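Local coordinates for CT253 (Chlamydia trachomatis serovar L2, PDB 6UXC), which is of unknown function but carries a lipoprotein signal, consistent with a lipid-anchored protein, at residues E35-W39 with Y151-W156; E44-I49 with H170-F174; F74-P79 with V120-D124; N111-S115 with A140-L144. All blocks are in the same frame, centred on the assembly; numbering follows the deposited sequence.

In the fold
Contact 2 is the buried one. It packs helix 41-55 on helix 165-184 through an aromatic cluster and a histidine-carboxylate bond. Contact 1 lies at the surface, where the loops leading into these same two helices meet through ring faces and without a cross-segment hydrogen bond. The two touch: Trp39 and Trp156 of contact 1 bond Glu44 and Glu48 of contact 2. Contacts 3 and 4 both use strand 113-124, with centres 28 Å apart. Contact 3 is partly buried and ties a loop to the strand by an arginine. Contact 4 is hairpin pairing at the surface, built mostly from backbone bonds, and Gln142 there bonds Arg172 of contact 2.

Contact 1: residues E35-W39 with Y151-W156; sequences ELLPW and YHRYGW
Pro38 and His152 lie opposite each other where two irregular loops meet, with CA atoms 6.4 Å apart. Further along, the CA atoms of Trp39 and Trp156 are 7.3 Å apart. No hydrogen bond joins the segments, and rings do most of the work. Trp39 has CG between its backbone N and carbonyl carbon (chi1 75°), and its indole reaches across to 151-156. Trp156 CB sits over one face of this indole, 3.6 Å from the centroid of the five-membered ring. Leu37 CD1 lies over the opposite face, so the ring is held between the two. The backbone of Gly155 also comes close, its CA 3.5 Å from Trp39 CZ3. The two indole planes stand at 46°, neither stacked nor edge-to-face. Pro38 CD makes a CH-pi contact over the face of His152, 3.8 Å from the ring centroid. Leu37 CD2 packs on Tyr151 CB at 3.7 Å. The polar ends bond elsewhere: Trp39 NE1 to Glu44, Trp156 NE1 to Glu48, and Tyr151 OH to Asn149 and Met166 N. The arrangement is a loop-loop aromatic contact at the surface, joining the lead-in to helix 41-55 with the loop before helix 165-184.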
loop_
_atom_site.group_PDB
_atom_site.type_symbol
_atom_site.label_atom_id
_atom_site.label_comp_id
_atom_site.label_asym_id
_atom_site.label_seq_id
_atom_site.Cartn_x
_atom_site.Cartn_y
_atom_site.Cartn_z
ATOM N N GLU A 35 -17.620 9.746 -6.457
ATOM C CA GLU A 35 -16.195 10.068 -6.367
ATOM C C GLU A 35 -15.893 11.353 -7.127
ATOM O O GLU A 35 -16.119 11.453 -8.335
ATOM C CB GLU A 35 -15.328 8.925 -6.905
ATOM N N LEU A 36 -15.384 12.337 -6.395
ATOM C CA LEU A 36 -15.004 13.628 -6.951
ATOM C C LEU A 36 -13.534 13.678 -7.347
ATOM O O LEU A 36 -13.002 14.768 -7.607
ATOM C CB LEU A 36 -15.317 14.724 -5.937
ATOM C CG LEU A 36 -15.569 16.136 -6.461
ATOM C CD1 LEU A 36 -16.722 16.170 -7.475
ATOM C CD2 LEU A 36 -15.854 17.048 -5.281
ATOM N N LEU A 37 -12.868 12.531 -7.385
ATOM C CA LEU A 37 -11.486 12.550 -7.826
ATOM C C LEU A 37 -11.375 12.061 -9.253
ATOM O O LEU A 37 -12.011 11.075 -9.628
ATOM C CB LEU A 37 -10.620 11.659 -6.943
ATOM C CG LEU A 37 -10.005 12.293 -5.710
ATOM C CD1 LEU A 37 -8.956 11.349 -5.202
ATOM C CD2 LEU A 37 -9.416 13.680 -6.002
ATOM N N PRO A 38 -10.549 12.728 -10.074
ATOM C CA PRO A 38 -10.343 12.269 -11.446
ATOM C C PRO A 38 -9.405 11.081 -11.578
ATOM O O PRO A 38 -8.999 10.756 -12.696
ATOM C CB PRO A 38 -9.756 13.515 -12.130
ATOM C CG PRO A 38 -9.030 14.211 -11.054
ATOM C CD PRO A 38 -9.840 13.987 -9.797
ATOM N N TRP A 39 -9.045 10.422 -10.478
ATOM C CA TRP A 39 -8.277 9.197 -10.563
ATOM C C TRP A 39 -8.748 8.265 -9.463
ATOM O O TRP A 39 -9.449 8.665 -8.535
ATOM C CB TRP A 39 -6.753 9.452 -10.474
ATOM C CG TRP A 39 -6.238 9.785 -9.082
ATOM C CD1 TRP A 39 -5.747 8.917 -8.142
ATOM C CD2 TRP A 39 -6.171 11.090 -8.486
ATOM N NE1 TRP A 39 -5.394 9.609 -6.991
ATOM C CE2 TRP A 39 -5.630 10.938 -7.186
ATOM C CE3 TRP A 39 -6.502 12.366 -8.924
ATOM C CZ2 TRP A 39 -5.434 12.024 -6.318
ATOM C CZ3 TRP A 39 -6.301 13.439 -8.065
ATOM C CH2 TRP A 39 -5.769 13.250 -6.774
ATOM N N TYR A 151 -7.887 19.276 -7.333
ATOM C CA TYR A 151 -7.331 17.979 -7.716
ATOM C C TYR A 151 -7.639 17.612 -9.156
ATOM O O TYR A 151 -7.265 16.516 -9.594
ATOM C CB TYR A 151 -7.811 16.904 -6.740
ATOM C CG TYR A 151 -7.238 17.215 -5.393
ATOM C CD1 TYR A 151 -5.853 17.142 -5.191
ATOM C CD2 TYR A 151 -8.036 17.651 -4.360
ATOM C CE1 TYR A 151 -5.288 17.475 -3.973
ATOM C CE2 TYR A 151 -7.483 17.987 -3.135
ATOM C CZ TYR A 151 -6.114 17.877 -2.944
ATOM O OH TYR A 151 -5.572 18.253 -1.723
ATOM N N HIS A 152 -8.277 18.500 -9.903
ATOM C CA HIS A 152 -8.321 18.340 -11.350
ATOM C C HIS A 152 -7.194 19.109 -12.037
ATOM O O HIS A 152 -6.572 18.585 -12.971
ATOM C CB HIS A 152 -9.719 18.737 -11.847
ATOM C CG HIS A 152 -10.810 17.868 -11.284
ATOM N ND1 HIS A 152 -11.339 18.055 -10.023
ATOM C CD2 HIS A 152 -11.441 16.781 -11.793
ATOM C CE1 HIS A 152 -12.259 17.137 -9.787
ATOM N NE2 HIS A 152 -12.339 16.350 -10.847
ATOM N N ARG A 153 -6.858 20.309 -11.561
ATOM C CA ARG A 153 -5.684 21.006 -12.087
ATOM C C ARG A 153 -4.388 20.359 -11.602
ATOM O O ARG A 153 -3.405 20.268 -12.355
ATOM C CB ARG A 153 -5.729 22.480 -11.674
ATOM C CG ARG A 153 -4.634 23.323 -12.310
ATOM N N TYR A 154 -4.361 19.905 -10.354
ATOM C CA TYR A 154 -3.134 19.432 -9.712
ATOM C C TYR A 154 -3.350 18.054 -9.113
ATOM O O TYR A 154 -3.061 17.809 -7.944
ATOM C CB TYR A 154 -2.678 20.395 -8.618
ATOM C CG TYR A 154 -2.604 21.851 -9.025
ATOM C CD1 TYR A 154 -1.675 22.287 -9.972
ATOM C CD2 TYR A 154 -3.424 22.796 -8.439
ATOM C CE1 TYR A 154 -1.596 23.612 -10.335
ATOM C CE2 TYR A 154 -3.345 24.137 -8.799
ATOM C CZ TYR A 154 -2.427 24.532 -9.741
ATOM O OH TYR A 154 -2.351 25.854 -10.107
ATOM N N GLY A 155 -3.894 17.141 -9.915
ATOM C CA GLY A 155 -4.168 15.793 -9.464
ATOM C C GLY A 155 -2.973 14.870 -9.674
ATOM O O GLY A 155 -1.951 15.255 -10.230
ATOM N N TRP A 156 -3.122 13.642 -9.176
ATOM C CA TRP A 156 -2.041 12.661 -9.241
ATOM C C TRP A 156 -1.468 12.580 -10.646
ATOM O O TRP A 156 -2.216 12.515 -11.627
ATOM C CB TRP A 156 -2.550 11.290 -8.791
ATOM C CG TRP A 156 -1.511 10.230 -8.858
ATOM C CD1 TRP A 156 -0.260 10.257 -8.301
ATOM C CD2 TRP A 156 -1.629 8.963 -9.508
ATOM N NE1 TRP A 156 0.406 9.088 -8.579
ATOM C CE2 TRP A 156 -0.417 8.276 -9.316
ATOM C CE3 TRP A 156 -2.648 8.342 -10.230
ATOM C CZ2 TRP A 156 -0.191 6.998 -9.822
ATOM C CZ3 TRP A 156 -2.418 7.073 -10.741
ATOM C CH2 TRP A 156 -1.207 6.420 -10.535
#

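Contact 2: residues E44-I49 with H170-F174; sequences EFSEEI and HQRLF
Phe174 projects from helix 170-174 into a hole formed by Glu44, Phe45, Glu48 and Ile49 of helix 44-49. Its CB points toward that helix, and CG stands anti to the carbonyl carbon. Along one side of the ring, CD1 meets Ile49 CG1 at 4.1 Å. CE1 points into the face of Phe45, 3.7 Å from Phe45 CG, as an edge-to-face pair with planes at 87°. Along the other side, CD2 and CE2 lie under the Glu48 methylene, with CE2 3.4 Å from Glu48 CB. At the tip, Phe174 CZ comes 3.6 Å from Glu44 OE2, which lies near the ring plane. That carboxylate oxygen also accepts a 2.6 Å hydrogen bond from His170 ND1, on its syn side and 26° out of the carboxylate plane. Phe45 turns its own edge to the face of His170, completing an aromatic cluster. His170 NE2 bonds Gln103, so both imidazole nitrogens are engaged and the ring's rotation is fixed. The short helix axes approach to 10.8 Å and cross at -54°. Beneath them lies the sheet: Phe45 reaches Val26 of strand 19-28, and Leu173 reaches Val118 of strand 113-124.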
loop_
_atom_site.group_PDB
_atom_site.type_symbol
_atom_site.label_atom_id
_atom_site.label_comp_id
_atom_site.label_asym_id
_atom_site.label_seq_id
_atom_site.Cartn_x
_atom_site.Cartn_y
_atom_site.Cartn_z
ATOM N N GLU A 44 -3.601 4.769 -7.565
ATOM C CA GLU A 44 -2.479 5.595 -7.145
ATOM C C GLU A 44 -1.663 4.875 -6.084
ATOM O O GLU A 44 -0.426 4.817 -6.159
ATOM C CB GLU A 44 -2.968 6.938 -6.601
ATOM C CG GLU A 44 -1.816 7.768 -5.937
ATOM C CD GLU A 44 -2.298 8.906 -5.053
ATOM O OE1 GLU A 44 -3.541 9.119 -4.923
ATOM O OE2 GLU A 44 -1.385 9.557 -4.463
ATOM N N PHE A 45 -2.335 4.404 -5.039
ATOM C CA PHE A 45 -1.583 3.791 -3.947
ATOM C C PHE A 45 -0.824 2.562 -4.436
ATOM O O PHE A 45 0.316 2.332 -4.028
ATOM C CB PHE A 45 -2.509 3.416 -2.792
ATOM C CG PHE A 45 -2.822 4.572 -1.841
ATOM C CD1 PHE A 45 -3.245 5.801 -2.326
ATOM C CD2 PHE A 45 -2.694 4.399 -0.483
ATOM C CE1 PHE A 45 -3.544 6.853 -1.430
ATOM C CE2 PHE A 45 -2.968 5.431 0.415
ATOM C CZ PHE A 45 -3.426 6.658 -0.075
ATOM N N SER A 46 -1.449 1.733 -5.270
ATOM C CA SER A 46 -0.742 0.554 -5.770
ATOM C C SER A 46 0.514 0.940 -6.530
ATOM O O SER A 46 1.586 0.345 -6.339
ATOM C CB SER A 46 -1.655 -0.264 -6.675
ATOM O OG SER A 46 -2.729 -0.834 -5.958
ATOM N N GLU A 47 0.394 1.910 -7.427
ATOM C CA GLU A 47 1.535 2.285 -8.242
ATOM C C GLU A 47 2.627 2.926 -7.396
ATOM O O GLU A 47 3.816 2.626 -7.563
ATOM C CB GLU A 47 1.114 3.240 -9.348
ATOM C CG GLU A 47 2.332 3.643 -10.172
ATOM C CD GLU A 47 1.979 4.408 -11.420
ATOM O OE1 GLU A 47 2.711 5.356 -11.752
ATOM O OE2 GLU A 47 0.960 4.070 -12.050
ATOM N N GLU A 48 2.244 3.835 -6.493
ATOM C CA GLU A 48 3.246 4.575 -5.743
ATOM C C GLU A 48 3.979 3.673 -4.754
ATOM O O GLU A 48 5.191 3.823 -4.557
ATOM C CB GLU A 48 2.590 5.759 -5.028
ATOM C CG GLU A 48 2.104 6.875 -5.973
ATOM C CD GLU A 48 3.247 7.608 -6.674
ATOM O OE1 GLU A 48 4.377 7.642 -6.126
ATOM O OE2 GLU A 48 3.025 8.157 -7.770
ATOM N N ILE A 49 3.272 2.731 -4.136
ATOM C CA ILE A 49 3.957 1.786 -3.264
ATOM C C ILE A 49 4.799 0.836 -4.095
ATOM O O ILE A 49 5.948 0.543 -3.749
ATOM C CB ILE A 49 2.956 1.031 -2.370
ATOM C CG1 ILE A 49 2.273 2.020 -1.433
ATOM C CG2 ILE A 49 3.676 -0.052 -1.596
ATOM C CD1 ILE A 49 0.966 1.481 -0.841
ATOM N N HIS A 170 0.016 12.057 1.068
ATOM C CA HIS A 170 0.294 10.761 0.444
ATOM C C HIS A 170 1.780 10.438 0.440
ATOM O O HIS A 170 2.177 9.302 0.728
ATOM C CB HIS A 170 -0.236 10.749 -0.978
ATOM C CG HIS A 170 -1.717 10.601 -1.065
ATOM N ND1 HIS A 170 -2.371 10.462 -2.265
ATOM C CD2 HIS A 170 -2.680 10.588 -0.109
ATOM C CE1 HIS A 170 -3.670 10.356 -2.051
ATOM N NE2 HIS A 170 -3.881 10.439 -0.748
ATOM N N GLN A 171 2.608 11.410 0.064
ATOM C CA GLN A 171 4.045 11.178 -0.027
ATOM C C GLN A 171 4.603 10.694 1.307
ATOM O O GLN A 171 5.354 9.712 1.359
ATOM C CB GLN A 171 4.721 12.470 -0.486
ATOM C CG GLN A 171 6.161 12.326 -0.870
ATOM C CD GLN A 171 6.752 13.650 -1.284
ATOM O OE1 GLN A 171 6.601 14.651 -0.585
ATOM N NE2 GLN A 171 7.413 13.673 -2.432
ATOM N N ARG A 172 4.209 11.336 2.402
ATOM C CA ARG A 172 4.742 10.924 3.700
ATOM C C ARG A 172 4.249 9.527 4.056
ATOM O O ARG A 172 5.009 8.704 4.588
ATOM C CB ARG A 172 4.359 11.927 4.793
ATOM C CG ARG A 172 5.139 13.238 4.743
ATOM C CD ARG A 172 5.111 13.957 6.101
ATOM N NE ARG A 172 3.742 14.054 6.578
ATOM C CZ ARG A 172 2.890 15.007 6.207
ATOM N NH1 ARG A 172 3.289 15.979 5.387
ATOM N NH2 ARG A 172 1.650 15.002 6.681
ATOM N N LEU A 173 2.980 9.248 3.766
ATOM C CA LEU A 173 2.412 7.941 4.054
ATOM C C LEU A 173 3.085 6.844 3.237
ATOM O O LEU A 173 3.402 5.773 3.778
ATOM C CB LEU A 173 0.912 7.989 3.794
ATOM C CG LEU A 173 0.085 6.767 4.145
ATOM C CD1 LEU A 173 0.248 6.347 5.596
ATOM C CD2 LEU A 173 -1.378 7.066 3.827
ATOM N N PHE A 174 3.307 7.073 1.933
ATOM C CA PHE A 174 3.956 6.048 1.118
ATOM C C PHE A 174 5.365 5.786 1.636
ATOM O O PHE A 174 5.808 4.635 1.700
ATOM C CB PHE A 174 4.044 6.461 -0.350
ATOM C CG PHE A 174 2.724 6.711 -1.006
ATOM C CD1 PHE A 174 1.609 5.982 -0.689
ATOM C CD2 PHE A 174 2.623 7.678 -1.987
ATOM C CE1 PHE A 174 0.399 6.226 -1.312
ATOM C CE2 PHE A 174 1.407 7.913 -2.624
ATOM C CZ PHE A 174 0.314 7.191 -2.282
#

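Contact 3: residues F74-P79 with V120-D124; sequences FFSPTP and VRVFD
Phe74 comes nearest to Phe123 of strand 120-124, their CA atoms 8.2 Å apart, so side chains rather than backbones bridge the loop and the strand. Arg121 runs extended from CG to NE and brings its guanidinium into the bend of the loop. NH1 donates to Ser76 O at 2.8 Å, with an N-H...O angle of 165°, and to Phe74 O at 3.0 Å. NH2 donates to Pro77 O at 3.0 Å and weakly to Ser76 O. The three oxygens lie round the guanidinium edge, near its plane, although the donors stand above the carbonyl planes. This is an arginine held by backbone carbonyls, and it ties the loop after helix 68-72 to an inner strand of the mixed sheet, next to edge strand 131-143. NE bonds Gln135 on that edge strand, which would further fix the group's rotation. The three carbonyl dipoles probably stabilise the buried positive charge. Beside it, Phe74 sets its edge on the face of Phe123, with planes at 80°. Phe74 CD2 lies over the ring centre, 3.4 Å from Phe123 CD1. Pro79 CG approaches the edge of Phe123, 4.1 Å from CZ, and also meets Arg121 NH1 at 3.6 Å.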
loop_
_atom_site.group_PDB
_atom_site.type_symbol
_atom_site.label_atom_id
_atom_site.label_comp_id
_atom_site.label_asym_id
_atom_site.label_seq_id
_atom_site.Cartn_x
_atom_site.Cartn_y
_atom_site.Cartn_z
ATOM N N PHE A 74 -5.611 -12.328 1.773
ATOM C CA PHE A 74 -4.646 -11.689 2.667
ATOM C C PHE A 74 -5.212 -10.471 3.377
ATOM O O PHE A 74 -4.572 -9.968 4.312
ATOM C CB PHE A 74 -3.384 -11.297 1.880
ATOM C CG PHE A 74 -2.597 -12.479 1.395
ATOM C CD1 PHE A 74 -2.857 -13.043 0.160
ATOM C CD2 PHE A 74 -1.600 -13.023 2.194
ATOM C CE1 PHE A 74 -2.116 -14.153 -0.273
ATOM C CE2 PHE A 74 -0.888 -14.116 1.772
ATOM C CZ PHE A 74 -1.153 -14.674 0.529
ATOM N N PHE A 75 -6.397 -10.008 2.984
ATOM C CA PHE A 75 -7.058 -8.874 3.611
ATOM C C PHE A 75 -8.217 -9.272 4.508
ATOM O O PHE A 75 -8.912 -8.388 5.014
ATOM C CB PHE A 75 -7.564 -7.907 2.550
ATOM C CG PHE A 75 -6.458 -7.291 1.742
ATOM C CD1 PHE A 75 -5.652 -6.310 2.311
ATOM C CD2 PHE A 75 -6.179 -7.716 0.453
ATOM C CE1 PHE A 75 -4.648 -5.714 1.584
ATOM C CE2 PHE A 75 -5.132 -7.136 -0.272
ATOM C CZ PHE A 75 -4.364 -6.135 0.313
ATOM N N SER A 76 -8.476 -10.563 4.666
ATOM C CA SER A 76 -9.501 -11.006 5.604
ATOM C C SER A 76 -9.110 -10.583 7.012
ATOM O O SER A 76 -7.953 -10.766 7.404
ATOM C CB SER A 76 -9.640 -12.519 5.537
ATOM O OG SER A 76 -10.591 -12.959 6.473
ATOM N N PRO A 77 -10.016 -10.029 7.818
ATOM C CA PRO A 77 -9.638 -9.644 9.183
ATOM C C PRO A 77 -8.992 -10.787 9.964
ATOM O O PRO A 77 -7.968 -10.587 10.634
ATOM C CB PRO A 77 -10.973 -9.166 9.787
ATOM C CG PRO A 77 -11.683 -8.549 8.577
ATOM C CD PRO A 77 -11.357 -9.529 7.450
ATOM N N THR A 78 -9.514 -12.001 9.837
ATOM C CA THR A 78 -8.834 -13.191 10.358
ATOM C C THR A 78 -8.479 -14.095 9.177
ATOM O O THR A 78 -9.328 -14.858 8.704
ATOM C CB THR A 78 -9.713 -13.939 11.355
ATOM O OG1 THR A 78 -10.038 -13.069 12.462
ATOM C CG2 THR A 78 -8.990 -15.203 11.882
ATOM N N PRO A 79 -7.234 -14.061 8.694
ATOM C CA PRO A 79 -6.912 -14.838 7.492
ATOM C C PRO A 79 -6.866 -16.322 7.778
ATOM O O PRO A 79 -6.521 -16.770 8.870
ATOM C CB PRO A 79 -5.526 -14.319 7.085
ATOM C CG PRO A 79 -5.328 -13.044 7.819
ATOM C CD PRO A 79 -6.168 -13.124 9.063
ATOM N N VAL A 120 -1.248 -2.004 6.955
ATOM C CA VAL A 120 -0.178 -2.711 6.272
ATOM C C VAL A 120 -0.015 -4.070 6.927
ATOM O O VAL A 120 0.110 -4.161 8.153
ATOM C CB VAL A 120 1.141 -1.921 6.324
ATOM C CG1 VAL A 120 2.228 -2.670 5.574
ATOM C CG2 VAL A 120 0.969 -0.511 5.730
ATOM N N ARG A 121 -0.004 -5.119 6.110
ATOM C CA ARG A 121 0.329 -6.465 6.516
ATOM C C ARG A 121 1.481 -6.987 5.675
ATOM O O ARG A 121 1.567 -6.705 4.481
ATOM C CB ARG A 121 -0.860 -7.394 6.359
ATOM C CG ARG A 121 -1.913 -7.185 7.380
ATOM C CD ARG A 121 -3.134 -7.962 7.031
ATOM N NE ARG A 121 -4.051 -8.039 8.156
ATOM C CZ ARG A 121 -5.141 -8.791 8.166
ATOM N NH1 ARG A 121 -5.469 -9.482 7.083
ATOM N NH2 ARG A 121 -5.884 -8.858 9.263
ATOM N N VAL A 122 2.356 -7.770 6.297
ATOM C CA VAL A 122 3.344 -8.550 5.560
ATOM C C VAL A 122 3.193 -9.995 5.990
ATOM O O VAL A 122 3.142 -10.288 7.188
ATOM C CB VAL A 122 4.781 -8.066 5.816
ATOM C CG1 VAL A 122 5.750 -8.915 5.012
ATOM C CG2 VAL A 122 4.915 -6.621 5.446
ATOM N N PHE A 123 3.154 -10.888 5.017
ATOM C CA PHE A 123 3.061 -12.319 5.255
ATOM C C PHE A 123 4.344 -12.979 4.780
ATOM O O PHE A 123 4.875 -12.607 3.732
ATOM C CB PHE A 123 1.908 -12.949 4.497
ATOM C CG PHE A 123 0.531 -12.517 4.960
ATOM C CD1 PHE A 123 0.022 -11.276 4.626
ATOM C CD2 PHE A 123 -0.224 -13.366 5.762
ATOM C CE1 PHE A 123 -1.242 -10.902 5.062
ATOM C CE2 PHE A 123 -1.469 -13.007 6.184
ATOM C CZ PHE A 123 -1.982 -11.772 5.836
ATOM N N ASP A 124 4.803 -13.979 5.526
ATOM C CA ASP A 124 5.930 -14.820 5.145
ATOM C C ASP A 124 5.361 -16.062 4.481
ATOM O O ASP A 124 4.595 -16.788 5.114
ATOM C CB ASP A 124 6.731 -15.205 6.386
ATOM C CG ASP A 124 8.028 -15.905 6.080
ATOM O OD1 ASP A 124 8.251 -16.396 4.950
ATOM O OD2 ASP A 124 8.842 -15.988 7.042
#

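Contact 4: residues N111-S115 with A140-L144; sequences NPSIS and ASQSL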
loop_
_atom_site.group_PDB
_atom_site.type_symbol
_atom_site.label_atom_id
_atom_site.label_comp_id
_atom_site.label_asym_id
_atom_site.label_seq_id
_atom_site.Cartn_x
_atom_site.Cartn_y
_atom_site.Cartn_z
ATOM N N ASN A 111 -8.459 23.391 12.450
ATOM C CA ASN A 111 -7.505 23.362 11.339
ATOM C C ASN A 111 -7.802 22.209 10.378
ATOM O O ASN A 111 -7.095 21.211 10.382
ATOM C CB ASN A 111 -6.073 23.241 11.869
ATOM N N PRO A 112 -8.836 22.362 9.552
ATOM C CA PRO A 112 -9.316 21.231 8.744
ATOM C C PRO A 112 -8.220 20.617 7.889
ATOM O O PRO A 112 -7.351 21.304 7.352
ATOM C CB PRO A 112 -10.420 21.854 7.883
ATOM C CG PRO A 112 -10.923 23.003 8.720
ATOM C CD PRO A 112 -9.720 23.537 9.444
ATOM N N SER A 113 -8.277 19.304 7.750
ATOM C CA SER A 113 -7.185 18.575 7.143
ATOM C C SER A 113 -7.746 17.461 6.293
ATOM O O SER A 113 -8.928 17.117 6.366
ATOM C CB SER A 113 -6.242 18.001 8.201
ATOM O OG SER A 113 -6.964 17.163 9.080
ATOM N N ILE A 114 -6.869 16.897 5.484
ATOM C CA ILE A 114 -7.153 15.676 4.757
ATOM C C ILE A 114 -6.219 14.609 5.297
ATOM O O ILE A 114 -5.033 14.866 5.535
ATOM C CB ILE A 114 -7.001 15.868 3.235
ATOM C CG1 ILE A 114 -7.407 14.586 2.508
ATOM C CG2 ILE A 114 -5.577 16.272 2.856
ATOM C CD1 ILE A 114 -7.581 14.770 1.046
ATOM N N SER A 115 -6.762 13.425 5.540
ATOM C CA SER A 115 -5.989 12.364 6.162
ATOM C C SER A 115 -6.335 11.040 5.513
ATOM O O SER A 115 -7.413 10.869 4.934
ATOM C CB SER A 115 -6.262 12.275 7.670
ATOM O OG SER A 115 -7.618 11.936 7.892
ATOM N N ALA A 140 -1.488 9.453 7.984
ATOM C CA ALA A 140 -0.881 10.740 7.678
ATOM C C ALA A 140 -1.992 11.777 7.593
ATOM O O ALA A 140 -3.136 11.442 7.304
ATOM C CB ALA A 140 -0.092 10.680 6.372
ATOM N N SER A 141 -1.651 13.036 7.884
ATOM C CA SER A 141 -2.633 14.102 7.829
ATOM C C SER A 141 -1.952 15.386 7.390
ATOM O O SER A 141 -0.775 15.622 7.695
ATOM C CB SER A 141 -3.318 14.321 9.179
ATOM O OG SER A 141 -4.208 15.406 9.066
ATOM N N GLN A 142 -2.723 16.232 6.701
ATOM C CA GLN A 142 -2.189 17.471 6.151
ATOM C C GLN A 142 -3.261 18.556 6.151
ATOM O O GLN A 142 -4.416 18.321 5.770
ATOM C CB GLN A 142 -1.667 17.248 4.726
ATOM C CG GLN A 142 -0.856 18.403 4.148
ATOM C CD GLN A 142 0.401 18.660 4.931
ATOM O OE1 GLN A 142 0.983 17.738 5.483
ATOM N NE2 GLN A 142 0.822 19.918 4.995
ATOM N N SER A 143 -2.862 19.761 6.561
ATOM C CA SER A 143 -3.790 20.885 6.590
ATOM C C SER A 143 -4.248 21.227 5.181
ATOM O O SER A 143 -3.435 21.308 4.260
ATOM C CB SER A 143 -3.118 22.093 7.244
ATOM O OG SER A 143 -3.899 23.267 7.093
ATOM N N LEU A 144 -5.562 21.422 5.013
ATOM C CA LEU A 144 -6.111 21.758 3.699
ATOM C C LEU A 144 -5.685 23.144 3.235
ATOM O O LEU A 144 -5.798 23.443 2.045
ATOM C CB LEU A 144 -7.638 21.675 3.720
ATOM C CG LEU A 144 -8.234 20.267 3.793
ATOM C CD1 LEU A 144 -9.732 20.376 3.968
ATOM C CD2 LEU A 144 -7.906 19.453 2.558
HETATM O O HOH W 1 -6.702 23.855 6.957
#
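Backbone hydrogen bonds pair Ile114 with Gln142 in the antiparallel hairpin of strands 113-124 and 131-143. Ile114 N donates to Gln142 O at 2.9 Å, in the carbonyl plane, and Gln142 N returns a bond to Ile114 O. Ser113 with Ser143 and Ser115 with Ser141 are the non-hydrogen-bonded pairs, each with CA atoms 4.1 Å apart. Beyond the regular pairing, Leu144 N donates almost straight to Pro112 O at 2.9 Å (176°). CA-H...O contacts fill in between, such as Ser115 CA to Ala140 O at 3.2 Å. Side-chain polar contacts are slighter. Ser113 OG bonds Ser141 OG weakly at 3.3 Å. A water donates to Pro112 O at 2.7 Å and also bonds Ser143 OG, so Pro112 O has two donors. Apolar contact comes mainly from Leu144. Its CD2 meets Ile114 CB at 3.8 Å, and its CD1 lies near Pro112 CB. Ile114 and Gln142 share one sheet face, the one that meets helix 165-184 through Met166 and Met169. Gln142 OE1 bonds Arg172 on that helix. The serine-rich pairing therefore rests chiefly on main-chain bonds, with Leu144 adding an apolar cover at the end of the hairpin.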